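Local atomic coordinates of malate synthase (Haloferax volcanii, PDB entry 3OYZ), a protein that condenses acetyl-CoA with glyoxylate in a magnesium-dependent Claisen reaction and hydrolyses the malyl-CoA intermediate to malate, in the glyoxylate cycle. Residues Q403-Y406 with D411-E414. Residues are numbered along the deposited sequence; the frame is centred on the assembly and turned at random.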
loop_
_atom_site.group_PDB
_atom_site.type_symbol
_atom_site.label_atom_id
_atom_site.label_comp_id
_atom_site.label_asym_id
_atom_site.label_seq_id
_atom_site.Cartn_x
_atom_site.Cartn_y
_atom_site.Cartn_z
ATOM N N GLN A 403 -0.983 -20.560 -22.412
ATOM C CA GLN A 403 -0.753 -21.998 -22.286
ATOM C C GLN A 403 -1.591 -22.729 -21.238
ATOM O O GLN A 403 -2.130 -23.817 -21.534
ATOM C CB GLN A 403 0.721 -22.253 -21.990
ATOM C CG GLN A 403 1.696 -21.957 -23.139
ATOM C CD GLN A 403 3.133 -22.065 -22.676
ATOM O OE1 GLN A 403 3.395 -22.132 -21.477
ATOM N NE2 GLN A 403 4.071 -22.069 -23.606
ATOM N N ASP A 404 -1.698 -22.145 -20.034
ATOM C CA ASP A 404 -2.575 -22.644 -18.990
ATOM C C ASP A 404 -3.993 -22.816 -19.489
ATOM O O ASP A 404 -4.613 -23.823 -19.171
ATOM C CB ASP A 404 -2.647 -21.731 -17.749
ATOM C CG ASP A 404 -3.351 -22.397 -16.585
ATOM O OD1 ASP A 404 -2.918 -23.486 -16.172
ATOM O OD2 ASP A 404 -4.366 -21.902 -16.052
ATOM N N VAL A 405 -4.506 -21.799 -20.170
ATOM C CA VAL A 405 -5.851 -21.727 -20.693
ATOM C C VAL A 405 -6.073 -22.763 -21.809
ATOM O O VAL A 405 -7.043 -23.500 -21.799
ATOM C CB VAL A 405 -6.131 -20.336 -21.276
ATOM C CG1 VAL A 405 -7.392 -20.424 -22.137
ATOM C CG2 VAL A 405 -6.356 -19.289 -20.183
ATOM N N TYR A 406 -5.149 -22.841 -22.754
ATOM C CA TYR A 406 -5.227 -23.862 -23.799
ATOM C C TYR A 406 -5.240 -25.279 -23.200
ATOM O O TYR A 406 -6.177 -26.037 -23.458
ATOM C CB TYR A 406 -4.102 -23.642 -24.815
ATOM C CG TYR A 406 -4.288 -24.376 -26.128
ATOM C CD1 TYR A 406 -5.057 -23.831 -27.154
ATOM C CD2 TYR A 406 -3.672 -25.609 -26.342
ATOM C CE1 TYR A 406 -5.220 -24.519 -28.356
ATOM C CE2 TYR A 406 -3.837 -26.312 -27.537
ATOM C CZ TYR A 406 -4.615 -25.762 -28.528
ATOM O OH TYR A 406 -4.782 -26.455 -29.710
ATOM N N ASP A 411 -12.645 -26.828 -24.512
ATOM C CA ASP A 411 -13.828 -26.152 -25.023
ATOM C C ASP A 411 -13.645 -24.762 -25.613
ATOM O O ASP A 411 -14.609 -24.163 -26.084
ATOM C CB ASP A 411 -14.880 -26.068 -23.910
ATOM C CG ASP A 411 -14.461 -25.127 -22.740
ATOM O OD1 ASP A 411 -15.196 -24.192 -22.375
ATOM O OD2 ASP A 411 -13.392 -25.320 -22.152
ATOM N N GLN A 412 -12.448 -24.202 -25.490
ATOM C CA GLN A 412 -12.131 -22.869 -25.961
ATOM C C GLN A 412 -11.147 -22.994 -27.111
ATOM O O GLN A 412 -10.811 -21.975 -27.690
ATOM C CB GLN A 412 -11.505 -22.006 -24.831
ATOM C CG GLN A 412 -12.568 -21.272 -24.027
ATOM C CD GLN A 412 -12.042 -20.396 -22.865
ATOM O OE1 GLN A 412 -10.845 -20.180 -22.714
ATOM N NE2 GLN A 412 -12.963 -19.838 -22.108
ATOM N N HIS A 413 -10.695 -24.202 -27.466
ATOM C CA HIS A 413 -9.649 -24.371 -28.497
ATOM C C HIS A 413 -9.969 -23.735 -29.855
ATOM O O HIS A 413 -9.082 -23.213 -30.550
ATOM C CB HIS A 413 -9.295 -25.835 -28.722
ATOM C CG HIS A 413 -8.389 -26.414 -27.680
ATOM N ND1 HIS A 413 -7.785 -27.643 -27.832
ATOM C CD2 HIS A 413 -7.975 -25.940 -26.478
ATOM C CE1 HIS A 413 -7.033 -27.910 -26.781
ATOM N NE2 HIS A 413 -7.143 -26.894 -25.940
ATOM N N GLU A 414 -11.259 -23.687 -30.149
ATOM C CA GLU A 414 -11.807 -23.295 -31.426
ATOM C C GLU A 414 -11.822 -21.773 -31.492
ATOM O O GLU A 414 -11.298 -21.213 -32.457
ATOM C CB GLU A 414 -13.243 -23.818 -31.523
ATOM C CG GLU A 414 -13.736 -24.091 -32.940
ATOM C CD GLU A 414 -15.155 -23.576 -33.122
ATOM O OE1 GLU A 414 -16.108 -24.380 -33.010
ATOM O OE2 GLU A 414 -15.311 -22.349 -33.333
#
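Y406, near the end of helix 397-408, faces H413, at the start of helix 413-420, with their CA atoms 6.5 Å apart where the chain turns from one helix into the next. This corner between two consecutive helices illustrates how a single residue can be held through both its backbone and its ring. H413 lays its imidazole flat over one face of the phenol in a face-to-face stack, the centroids 3.8 Å apart and the planes only 4° from parallel. The CG of Y406 stands anti to the backbone N (chi1 -164°), which places the phenol next to its own carbonyl, so that one imidazole can cover the ring and reach the oxygen with the same NE2. That nitrogen, poised over the centre of the phenol, donates to Y406 O at 2.8 Å, with an N-H...O angle of 157°. The oxygen lies in the imidazole plane, whereas the donor stands well above the carbonyl plane. Beside this pair, V405 CG1 packs against Q412 OE1 at 3.5 Å, an amide oxygen that accepts a hydrogen bond from R12 of the second subunit. Replacing Y406 by an alanine would keep the carbonyl but is likely to leave one imidazole face without its stacking partner and H413 freer to tilt. Chemically, donation from NE2 requires a proton on that nitrogen, which the nearby carbonyl oxygen would be expected to favour; together, stack and bond limit the ring's rotation and tie the end of one helix to the start of the next, far from the active site.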